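Local coordinates for extracellular fatty acid-binding protein (PDB 3SAO) that tightly binds bacterial ferric siderophores as a siderocalin-like lipocalin and also binds long-chain fatty acids and lysophosphatidic acid, at residues Ala9-Ile14 with Met33-Ile38; Val48-Pro53 with Trp61-Lys66; Ala95-Thr100 with Arg112-Ser117. All blocks are in the same frame, centred on the assembly; numbering follows the deposited sequence.

Contact 1 (Ala9-Ile14 with Met33-Ile38); sequences AGKWYI and MVMARI. With NKN ((2R)-2-hydroxy-3-(phosphonooxy)propyl tetradecanoate), chain C.
Gly10 and Ile38 trade both backbone hydrogen bonds, and from this pair the two strands run antiparallel to Ile14 opposite Val34. Gly10 has phi at 112°, in a conformation where a side chain would collide with the carbonyl oxygen of the residue before, so the strand can start this way because the residue is glycine. Next, Lys11 lies extended on the face it shares with Tyr13, Met35 and Arg37, and its CE packs 3.7 Å from Met35 SD. Arg37, beside it, has its guanidinium hydrogen-bonded to the backbone O of Asp154. Trp12 turns to the other face, into the barrel. Its CD1 meets CD1 of Ile38 at 3.6 Å, and that same methyl lies 3.5 Å from the ester carbonyl oxygen OAE of the bound lysophosphatidic acid, an oxygen that also lies over one face of the indole. Trp12 NE1 is held by the backbone O of Val8. Trp12 N and Ala36 O form a nearly straight bond (176°), answered by Ala36 N to Trp12 O. Tyr13 faces outward again. Met33 SD comes obliquely to its ring, 4.6 Å from the centroid and 46° off the normal, a Met-aromatic contact. Ile14 closes the ladder: its N bonds to Val34 O at 2.8 Å, the return bond from Val34 N is weak, and the two side chains lie side by side, CB to CB 4.0 Å. The Gly-X-Trp of residues 10-12 on the first barrel strand is the signature of the lipocalin fold, with the tryptophan at the closed end of the calyx.

Contact 2 (Val48-Pro53 with Trp61-Lys66); sequences VSYAAP and WETTFK. With NKN ((2R)-2-hydroxy-3-(phosphonooxy)propyl tetradecanoate), chain C.
Tyr50 and Trp61 pack with their rings nearly parallel, at 19°, but well displaced. The phenol is shifted along the indole, its centroid 4.5 Å from that of the five-membered ring, which leaves little ring-on-ring overlap. What sits squarely over the six-membered ring is Tyr50 CB, a CH-pi contact 3.5 Å from its centroid and 9° off the normal. Trp61 reaches this place because chi1 of 75° sets CG between its backbone N and carbonyl carbon, folding the indole back over the neighbouring strand, where Ala52 CB meets its edge. Val48 CG1 lies over one face of the phenol, and Thr63 OG1 approaches the ring edge, 3.7 Å from Tyr50 CE2. Phe65 presents its own edge to the hydroxyl, while its CE2 packs 4.0 Å from Val48 CG2. Beneath the side chains, Val48 with Thr63 and Tyr50 with Trp61 are hydrogen-bonded pairs of an antiparallel hairpin. On the opposite face Ser49 OG lies against Glu62 CG, and a water lies within hydrogen-bonding distance of both Tyr50 O and Glu62 OE2, linking the strands. Packed this way, the phenol points its OH at the ligand phosphate, where the bond to OAD is weak at 3.3 Å and OAA is 3.2 Å away. The indole and its neighbours probably help to hold the ring, and the hydroxyl thus adds a modest polar contact to a headgroup that Lys82, Arg112 and Tyr114 also bind.

Contact 3 (Ala95-Thr100 with Arg112-Ser117); sequences AVIFAT and RLYSRS. With NKN ((2R)-2-hydroxy-3-(phosphonooxy)propyl tetradecanoate), chain C.
Arg112 and Ala99 meet beside the phosphate of the bound lysophosphatidic acid: Ala99 CB lies in the guanidinium plane, 3.4 Å from Arg112 NH1, and that nitrogen donates to phosphate oxygen OAB at 2.9 Å, the bond bent to 131°. The arginine chain gets there extended from CG to NE, with its CD also resting against OAB. Tyr114 approaches another phosphate oxygen. Its OH is modelled 2.4 Å from OAD, too short to be taken literally, so the exact length is doubtful; OAD lies at the ring edge and in its plane, while the ester oxygen OAJ sits over the centre of one ring face. Ile97 packs beside Tyr114, its CG1 3.8 Å from Tyr114 CD2, with its CD1 touching OAJ. Behind this shell, paired backbone bonds of the hairpin join Ile97 to Arg112 and Ala95 to Tyr114, setting all four side chains on the inner face. On the outer face Val96 CG2 meets Leu113 CD1 at 4.0 Å, and both residues pack on Phe128 of helix 122-133. Lys82, beside Arg112, binds the ligand too. This cationic, hydroxyl-bearing wall should favour an anionic headgroup, and Lys82 and Arg112 also bind enterobactin.

From the N terminus, contact 1 (9-14 with 33-38) closes the loop that carries helix 22-27, contact 2 closes the hairpin of strands 45-52 and 59-66, and contact 3 that of strands 94-103 and 106-115. The three follow in series, none nesting or crossing. Contacts 1 and 2 adjoin through strands 34-41 and 45-52, where Arg37 N probably bonds to Ser49 O and Met35 O to Ala51 N. Strand 10-18 also flanks 106-115, Tyr13 O meeting Ser115 N, so sequence-distant contacts 1 and 3 become neighbours and the sheet curls round. Across the interior Tyr50 CE1 touches Tyr114 OH at 3.5 Å, and all three contacts reach the same ligand.

Contact 1 (Ala9-Ile14 with Met33-Ile38)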
loop_
_atom_site.group_PDB
_atom_site.type_symbol
_atom_site.label_atom_id
_atom_site.label_comp_id
_atom_site.label_asym_id
_atom_site.label_seq_id
_atom_site.Cartn_x
_atom_site.Cartn_y
_atom_site.Cartn_z
ATOM N N ALA A 9 8.481 -3.307 11.112
ATOM C CA ALA A 9 8.297 -4.718 10.767
ATOM C C ALA A 9 6.933 -5.225 11.231
ATOM O O ALA A 9 6.394 -4.789 12.259
ATOM C CB ALA A 9 9.426 -5.610 11.344
ATOM N N GLY A 10 6.352 -6.102 10.427
ATOM C CA GLY A 10 5.172 -6.848 10.819
ATOM C C GLY A 10 3.959 -6.447 10.036
ATOM O O GLY A 10 4.048 -6.051 8.867
ATOM N N LYS A 11 2.803 -6.647 10.648
ATOM C CA LYS A 11 1.524 -6.624 9.938
ATOM C C LYS A 11 0.960 -5.207 9.801
ATOM O O LYS A 11 0.965 -4.418 10.765
ATOM C CB LYS A 11 0.518 -7.518 10.684
ATOM C CG LYS A 11 -0.861 -7.549 10.065
ATOM C CD LYS A 11 -1.797 -8.367 10.970
ATOM C CE LYS A 11 -3.180 -8.553 10.438
ATOM N NZ LYS A 11 -3.961 -9.583 11.246
ATOM N N TRP A 12 0.576 -4.866 8.573
ATOM C CA TRP A 12 -0.058 -3.592 8.224
ATOM C C TRP A 12 -1.304 -3.857 7.377
ATOM O O TRP A 12 -1.469 -4.947 6.827
ATOM C CB TRP A 12 0.899 -2.733 7.416
ATOM C CG TRP A 12 2.076 -2.191 8.163
ATOM C CD1 TRP A 12 3.273 -2.837 8.432
ATOM C CD2 TRP A 12 2.161 -0.911 8.816
ATOM N NE1 TRP A 12 4.078 -2.026 9.207
ATOM C CE2 TRP A 12 3.433 -0.838 9.440
ATOM C CE3 TRP A 12 1.310 0.202 8.886
ATOM C CZ2 TRP A 12 3.874 0.312 10.115
ATOM C CZ3 TRP A 12 1.741 1.336 9.587
ATOM C CH2 TRP A 12 3.018 1.381 10.184
ATOM N N TYR A 13 -2.163 -2.846 7.259
ATOM C CA TYR A 13 -3.263 -2.844 6.321
ATOM C C TYR A 13 -3.144 -1.632 5.418
ATOM O O TYR A 13 -2.712 -0.592 5.864
ATOM C CB TYR A 13 -4.577 -2.714 7.070
ATOM C CG TYR A 13 -4.866 -3.811 8.056
ATOM C CD1 TYR A 13 -4.498 -3.689 9.388
ATOM C CD2 TYR A 13 -5.538 -4.955 7.655
ATOM C CE1 TYR A 13 -4.782 -4.701 10.308
ATOM C CE2 TYR A 13 -5.821 -5.967 8.555
ATOM C CZ TYR A 13 -5.479 -5.829 9.887
ATOM O OH TYR A 13 -5.802 -6.832 10.789
ATOM N N ILE A 14 -3.465 -1.796 4.145
ATOM C CA ILE A 14 -3.625 -0.703 3.220
ATOM C C ILE A 14 -5.110 -0.336 3.226
ATOM O O ILE A 14 -5.961 -1.132 2.840
ATOM C CB ILE A 14 -3.150 -1.088 1.859
ATOM C CG1 ILE A 14 -1.694 -1.576 1.945
ATOM C CG2 ILE A 14 -3.320 0.099 0.867
ATOM C CD1 ILE A 14 -1.125 -2.158 0.672
ATOM N N MET A 33 -9.763 -3.717 1.535
ATOM C CA MET A 33 -8.542 -3.564 2.291
ATOM C C MET A 33 -7.534 -4.683 2.044
ATOM O O MET A 33 -7.888 -5.863 1.926
ATOM C CB MET A 33 -8.889 -3.491 3.782
ATOM C CG MET A 33 -7.844 -2.920 4.675
ATOM S SD MET A 33 -8.403 -2.812 6.403
ATOM C CE MET A 33 -9.712 -1.617 6.332
ATOM N N VAL A 34 -6.293 -4.273 1.840
ATOM C CA VAL A 34 -5.195 -5.210 1.577
ATOM C C VAL A 34 -4.394 -5.442 2.851
ATOM O O VAL A 34 -4.021 -4.488 3.536
ATOM C CB VAL A 34 -4.298 -4.649 0.496
ATOM C CG1 VAL A 34 -3.123 -5.606 0.197
ATOM C CG2 VAL A 34 -5.126 -4.396 -0.729
ATOM N N MET A 35 -4.150 -6.702 3.180
ATOM C CA MET A 35 -3.258 -7.017 4.296
ATOM C C MET A 35 -1.821 -7.113 3.769
ATOM O O MET A 35 -1.557 -7.576 2.653
ATOM C CB MET A 35 -3.681 -8.294 5.047
ATOM C CG MET A 35 -2.947 -8.514 6.346
ATOM S SD MET A 35 -3.200 -10.142 7.082
ATOM C CE MET A 35 -4.988 -10.117 7.281
ATOM N N ALA A 36 -0.907 -6.559 4.543
ATOM C CA ALA A 36 0.505 -6.593 4.174
ATOM C C ALA A 36 1.361 -7.062 5.359
ATOM O O ALA A 36 1.014 -6.871 6.533
ATOM C CB ALA A 36 0.951 -5.239 3.658
ATOM N N ARG A 37 2.483 -7.690 5.062
ATOM C CA ARG A 37 3.528 -7.846 6.072
ATOM C C ARG A 37 4.851 -7.326 5.553
ATOM O O ARG A 37 5.260 -7.673 4.453
ATOM C CB ARG A 37 3.683 -9.316 6.491
ATOM C CG ARG A 37 4.657 -9.467 7.642
ATOM C CD ARG A 37 5.014 -10.909 7.898
ATOM N NE ARG A 37 4.031 -11.637 8.701
ATOM C CZ ARG A 37 3.314 -12.672 8.247
ATOM N NH1 ARG A 37 3.395 -13.042 6.970
ATOM N NH2 ARG A 37 2.496 -13.340 9.057
ATOM N N ILE A 38 5.544 -6.561 6.385
ATOM C CA ILE A 38 6.846 -6.011 6.023
ATOM C C ILE A 38 7.927 -6.737 6.798
ATOM O O ILE A 38 7.807 -6.849 8.037
ATOM C CB ILE A 38 6.910 -4.501 6.393
ATOM C CG1 ILE A 38 5.824 -3.710 5.666
ATOM C CG2 ILE A 38 8.277 -3.942 6.061
ATOM C CD1 ILE A 38 5.877 -2.210 5.961
HETATM O OAA NKN C . 4.130 -0.751 -3.087
HETATM O OAB NKN C . 2.914 1.233 -2.614
HETATM P PAC NKN C . 3.423 -0.030 -1.979
HETATM O OAD NKN C . 2.404 -0.837 -1.213
HETATM O OAE NKN C . 4.839 1.103 5.706
HETATM O OAF NKN C . 4.518 0.400 -0.894
HETATM C CAG NKN C . 5.225 -0.468 -0.000
HETATM C CAH NKN C . 5.928 0.334 1.091
HETATM C CAI NKN C . 5.695 -0.111 2.545
HETATM O OAJ NKN C . 5.455 1.019 3.412
HETATM C CAK NKN C . 5.730 1.106 4.854
HETATM C CAL NKN C . 7.149 1.292 5.322
HETATM C CAM NKN C . 7.246 2.604 6.087
HETATM C CAN NKN C . 8.690 3.045 6.300
HETATM C CAO NKN C . 9.681 2.161 5.543
HETATM O OAY NKN C . 7.329 0.216 0.827
#

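Contact 2 (Val48-Pro53 with Trp61-Lys66)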
loop_
_atom_site.group_PDB
_atom_site.type_symbol
_atom_site.label_atom_id
_atom_site.label_comp_id
_atom_site.label_asym_id
_atom_site.label_seq_id
_atom_site.Cartn_x
_atom_site.Cartn_y
_atom_site.Cartn_z
ATOM N N VAL A 48 7.764 -6.810 1.033
ATOM C CA VAL A 48 6.373 -6.688 1.410
ATOM C C VAL A 48 5.575 -7.884 0.880
ATOM O O VAL A 48 5.611 -8.201 -0.321
ATOM C CB VAL A 48 5.753 -5.368 0.922
ATOM C CG1 VAL A 48 4.325 -5.192 1.525
ATOM C CG2 VAL A 48 6.682 -4.211 1.208
ATOM N N SER A 49 4.827 -8.534 1.779
ATOM C CA SER A 49 3.920 -9.602 1.385
ATOM C C SER A 49 2.494 -9.100 1.441
ATOM O O SER A 49 2.108 -8.497 2.429
ATOM C CB SER A 49 4.088 -10.782 2.333
ATOM O OG SER A 49 5.410 -11.260 2.248
ATOM N N TYR A 50 1.731 -9.269 0.365
ATOM C CA TYR A 50 0.389 -8.710 0.306
ATOM C C TYR A 50 -0.631 -9.845 0.179
ATOM O O TYR A 50 -0.303 -10.912 -0.357
ATOM C CB TYR A 50 0.235 -7.854 -0.943
ATOM C CG TYR A 50 1.257 -6.770 -1.130
ATOM C CD1 TYR A 50 1.029 -5.497 -0.639
ATOM C CD2 TYR A 50 2.410 -6.994 -1.864
ATOM C CE1 TYR A 50 1.937 -4.452 -0.874
ATOM C CE2 TYR A 50 3.334 -5.952 -2.093
ATOM C CZ TYR A 50 3.075 -4.693 -1.617
ATOM O OH TYR A 50 3.990 -3.672 -1.812
ATOM N N ALA A 51 -1.841 -9.576 0.645
ATOM C CA ALA A 51 -3.011 -10.418 0.472
ATOM C C ALA A 51 -4.235 -9.526 0.233
ATOM O O ALA A 51 -4.605 -8.671 1.063
ATOM C CB ALA A 51 -3.173 -11.343 1.746
ATOM N N ALA A 52 -4.855 -9.695 -0.928
ATOM C CA ALA A 52 -6.047 -8.904 -1.323
ATOM C C ALA A 52 -7.098 -9.761 -2.025
ATOM O O ALA A 52 -6.769 -10.533 -2.925
ATOM C CB ALA A 52 -5.624 -7.774 -2.219
ATOM N N PRO A 53 -8.381 -9.623 -1.630
ATOM C CA PRO A 53 -9.435 -10.304 -2.375
ATOM C C PRO A 53 -9.523 -9.847 -3.817
ATOM O O PRO A 53 -9.056 -8.744 -4.156
ATOM C CB PRO A 53 -10.730 -9.909 -1.640
ATOM C CG PRO A 53 -10.333 -9.053 -0.497
ATOM C CD PRO A 53 -8.917 -8.653 -0.657
ATOM N N TRP A 61 0.997 -12.094 -3.068
ATOM C CA TRP A 61 2.219 -11.804 -3.816
ATOM C C TRP A 61 3.186 -11.014 -2.932
ATOM O O TRP A 61 2.819 -10.555 -1.855
ATOM C CB TRP A 61 1.924 -11.039 -5.124
ATOM C CG TRP A 61 1.584 -9.616 -4.970
ATOM C CD1 TRP A 61 2.440 -8.540 -5.126
ATOM C CD2 TRP A 61 0.306 -9.052 -4.626
ATOM N NE1 TRP A 61 1.755 -7.371 -4.923
ATOM C CE2 TRP A 61 0.461 -7.652 -4.588
ATOM C CE3 TRP A 61 -0.947 -9.597 -4.321
ATOM C CZ2 TRP A 61 -0.591 -6.784 -4.280
ATOM C CZ3 TRP A 61 -1.998 -8.732 -4.042
ATOM C CH2 TRP A 61 -1.795 -7.333 -3.987
ATOM N N GLU A 62 4.445 -10.990 -3.359
ATOM C CA GLU A 62 5.513 -10.257 -2.660
ATOM C C GLU A 62 6.287 -9.376 -3.615
ATOM O O GLU A 62 6.489 -9.698 -4.786
ATOM C CB GLU A 62 6.481 -11.207 -1.986
ATOM C CG GLU A 62 5.924 -11.983 -0.786
ATOM C CD GLU A 62 4.983 -13.116 -1.178
ATOM O OE1 GLU A 62 5.098 -13.663 -2.302
ATOM O OE2 GLU A 62 4.100 -13.446 -0.351
ATOM N N THR A 63 6.719 -8.252 -3.070
ATOM C CA THR A 63 7.603 -7.329 -3.727
ATOM C C THR A 63 8.730 -6.956 -2.797
ATOM O O THR A 63 8.504 -6.702 -1.626
ATOM C CB THR A 63 6.819 -6.041 -4.088
ATOM O OG1 THR A 63 5.683 -6.404 -4.867
ATOM C CG2 THR A 63 7.703 -5.073 -4.830
ATOM N N THR A 64 9.936 -6.815 -3.354
ATOM C CA THR A 64 11.109 -6.486 -2.605
ATOM C C THR A 64 11.607 -5.138 -3.072
ATOM O O THR A 64 11.760 -4.913 -4.264
ATOM C CB THR A 64 12.222 -7.525 -2.782
ATOM O OG1 THR A 64 11.762 -8.791 -2.302
ATOM C CG2 THR A 64 13.439 -7.180 -2.033
ATOM N N PHE A 65 11.791 -4.257 -2.109
ATOM C CA PHE A 65 12.246 -2.905 -2.355
ATOM C C PHE A 65 13.600 -2.658 -1.742
ATOM O O PHE A 65 13.894 -3.047 -0.616
ATOM C CB PHE A 65 11.254 -1.915 -1.757
ATOM C CG PHE A 65 9.927 -1.956 -2.382
ATOM C CD1 PHE A 65 9.636 -1.145 -3.483
ATOM C CD2 PHE A 65 8.929 -2.769 -1.873
ATOM C CE1 PHE A 65 8.411 -1.219 -4.086
ATOM C CE2 PHE A 65 7.674 -2.775 -2.433
ATOM C CZ PHE A 65 7.439 -2.034 -3.571
ATOM N N LYS A 66 14.398 -1.883 -2.463
ATOM C CA LYS A 66 15.729 -1.517 -2.020
ATOM C C LYS A 66 15.849 0.002 -1.989
ATOM O O LYS A 66 15.425 0.673 -2.920
ATOM C CB LYS A 66 16.757 -2.109 -2.980
HETATM O OAA NKN C . 4.130 -0.751 -3.087
HETATM O OAB NKN C . 2.914 1.233 -2.614
HETATM P PAC NKN C . 3.423 -0.030 -1.979
HETATM O OAD NKN C . 2.404 -0.837 -1.213
HETATM O OAE NKN C . 4.839 1.103 5.706
HETATM O OAF NKN C . 4.518 0.400 -0.894
HETATM C CAG NKN C . 5.225 -0.468 -0.000
HETATM C CAH NKN C . 5.928 0.334 1.091
HETATM C CAI NKN C . 5.695 -0.111 2.545
HETATM O OAJ NKN C . 5.455 1.019 3.412
HETATM C CAK NKN C . 5.730 1.106 4.854
HETATM C CAL NKN C . 7.149 1.292 5.322
HETATM C CAM NKN C . 7.246 2.604 6.087
HETATM C CAN NKN C . 8.690 3.045 6.300
HETATM C CAO NKN C . 9.681 2.161 5.543
HETATM O OAY NKN C . 7.329 0.216 0.827
HETATM O O HOH W 1 1.526 -12.659 0.469
#

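Contact 3 (Ala95-Thr100 with Arg112-Ser117)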
loop_
_atom_site.group_PDB
_atom_site.type_symbol
_atom_site.label_atom_id
_atom_site.label_comp_id
_atom_site.label_asym_id
_atom_site.label_seq_id
_atom_site.Cartn_x
_atom_site.Cartn_y
_atom_site.Cartn_z
ATOM N N ALA A 95 1.408 5.203 7.578
ATOM C CA ALA A 95 2.346 5.781 6.631
ATOM C C ALA A 95 1.599 6.132 5.336
ATOM O O ALA A 95 0.749 5.372 4.884
ATOM C CB ALA A 95 3.467 4.833 6.308
ATOM N N VAL A 96 1.993 7.244 4.730
ATOM C CA VAL A 96 1.507 7.676 3.424
ATOM C C VAL A 96 2.596 7.454 2.373
ATOM O O VAL A 96 3.691 7.986 2.472
ATOM C CB VAL A 96 1.072 9.142 3.419
ATOM C CG1 VAL A 96 0.511 9.530 2.023
ATOM C CG2 VAL A 96 0.054 9.381 4.502
ATOM N N ILE A 97 2.276 6.634 1.379
ATOM C CA ILE A 97 3.242 6.149 0.396
ATOM C C ILE A 97 2.791 6.612 -0.964
ATOM O O ILE A 97 1.612 6.479 -1.332
ATOM C CB ILE A 97 3.288 4.584 0.336
ATOM C CG1 ILE A 97 3.596 4.006 1.700
ATOM C CG2 ILE A 97 4.318 4.101 -0.715
ATOM C CD1 ILE A 97 4.863 4.466 2.256
ATOM N N PHE A 98 3.711 7.132 -1.742
ATOM C CA PHE A 98 3.358 7.478 -3.105
ATOM C C PHE A 98 4.154 6.544 -4.021
ATOM O O PHE A 98 5.377 6.493 -3.929
ATOM C CB PHE A 98 3.683 8.931 -3.385
ATOM C CG PHE A 98 3.324 9.373 -4.767
ATOM C CD1 PHE A 98 2.001 9.662 -5.097
ATOM C CD2 PHE A 98 4.285 9.502 -5.742
ATOM C CE1 PHE A 98 1.652 10.065 -6.387
ATOM C CE2 PHE A 98 3.933 9.922 -7.021
ATOM C CZ PHE A 98 2.611 10.184 -7.337
ATOM N N ALA A 99 3.444 5.842 -4.895
ATOM C CA ALA A 99 4.015 4.834 -5.785
ATOM C C ALA A 99 3.959 5.256 -7.238
ATOM O O ALA A 99 2.949 5.769 -7.700
ATOM C CB ALA A 99 3.277 3.526 -5.615
ATOM N N THR A 100 5.055 5.012 -7.951
ATOM C CA THR A 100 5.135 5.251 -9.380
ATOM C C THR A 100 5.644 4.005 -10.084
ATOM O O THR A 100 6.741 3.511 -9.749
ATOM C CB THR A 100 6.121 6.394 -9.653
ATOM O OG1 THR A 100 5.661 7.579 -8.982
ATOM C CG2 THR A 100 6.256 6.653 -11.150
ATOM N N ARG A 112 -1.077 5.429 -1.414
ATOM C CA ARG A 112 -1.639 4.449 -0.495
ATOM C C ARG A 112 -1.480 4.866 0.992
ATOM O O ARG A 112 -0.507 5.470 1.381
ATOM C CB ARG A 112 -0.986 3.092 -0.720
ATOM C CG ARG A 112 -1.075 2.554 -2.111
ATOM C CD ARG A 112 -0.480 1.160 -2.189
ATOM N NE ARG A 112 -0.903 0.520 -3.424
ATOM C CZ ARG A 112 -0.290 0.652 -4.593
ATOM N NH1 ARG A 112 0.828 1.353 -4.688
ATOM N NH2 ARG A 112 -0.809 0.084 -5.672
ATOM N N LEU A 113 -2.474 4.572 1.819
ATOM C CA LEU A 113 -2.353 4.782 3.263
ATOM C C LEU A 113 -2.234 3.425 3.949
ATOM O O LEU A 113 -3.172 2.616 3.911
ATOM C CB LEU A 113 -3.576 5.532 3.805
ATOM C CG LEU A 113 -3.696 5.764 5.301
ATOM C CD1 LEU A 113 -2.477 6.545 5.878
ATOM C CD2 LEU A 113 -5.043 6.496 5.577
ATOM N N TYR A 114 -1.086 3.189 4.565
ATOM C CA TYR A 114 -0.850 2.066 5.453
ATOM C C TYR A 114 -1.310 2.418 6.879
ATOM O O TYR A 114 -1.017 3.502 7.379
ATOM C CB TYR A 114 0.640 1.699 5.456
ATOM C CG TYR A 114 1.081 0.876 4.270
ATOM C CD1 TYR A 114 1.523 -0.440 4.441
ATOM C CD2 TYR A 114 1.089 1.397 2.997
ATOM C CE1 TYR A 114 1.913 -1.218 3.367
ATOM C CE2 TYR A 114 1.486 0.598 1.889
ATOM C CZ TYR A 114 1.887 -0.700 2.103
ATOM O OH TYR A 114 2.248 -1.515 1.069
ATOM N N SER A 115 -1.996 1.481 7.539
ATOM C CA SER A 115 -2.350 1.615 8.953
ATOM C C SER A 115 -2.043 0.304 9.726
ATOM O O SER A 115 -2.202 -0.777 9.158
ATOM C CB SER A 115 -3.822 2.000 9.057
ATOM O OG SER A 115 -4.251 2.110 10.406
ATOM N N ARG A 116 -1.631 0.375 11.002
ATOM C CA ARG A 116 -1.462 -0.851 11.811
ATOM C C ARG A 116 -2.787 -1.428 12.220
ATOM O O ARG A 116 -2.903 -2.627 12.415
ATOM C CB ARG A 116 -0.676 -0.618 13.113
ATOM C CG ARG A 116 0.770 -0.365 12.899
ATOM C CD ARG A 116 1.481 -1.651 12.601
ATOM N NE ARG A 116 2.908 -1.475 12.796
ATOM C CZ ARG A 116 3.812 -2.418 12.609
ATOM N NH1 ARG A 116 3.449 -3.616 12.193
ATOM N NH2 ARG A 116 5.089 -2.151 12.855
ATOM N N SER A 117 -3.760 -0.556 12.426
ATOM C CA SER A 117 -5.114 -0.991 12.739
ATOM C C SER A 117 -6.002 -0.892 11.497
ATOM O O SER A 117 -5.882 0.044 10.690
ATOM C CB SER A 117 -5.701 -0.122 13.849
ATOM O OG SER A 117 -7.035 -0.513 14.124
HETATM O OAA NKN C . 4.130 -0.751 -3.087
HETATM O OAB NKN C . 2.914 1.233 -2.614
HETATM P PAC NKN C . 3.423 -0.030 -1.979
HETATM O OAD NKN C . 2.404 -0.837 -1.213
HETATM O OAE NKN C . 4.839 1.103 5.706
HETATM O OAF NKN C . 4.518 0.400 -0.894
HETATM C CAG NKN C . 5.225 -0.468 -0.000
HETATM C CAH NKN C . 5.928 0.334 1.091
HETATM C CAI NKN C . 5.695 -0.111 2.545
HETATM O OAJ NKN C . 5.455 1.019 3.412
HETATM C CAK NKN C . 5.730 1.106 4.854
HETATM C CAL NKN C . 7.149 1.292 5.322
HETATM C CAM NKN C . 7.246 2.604 6.087
HETATM C CAN NKN C . 8.690 3.045 6.300
HETATM C CAO NKN C . 9.681 2.161 5.543
HETATM O OAY NKN C . 7.329 0.216 0.827
#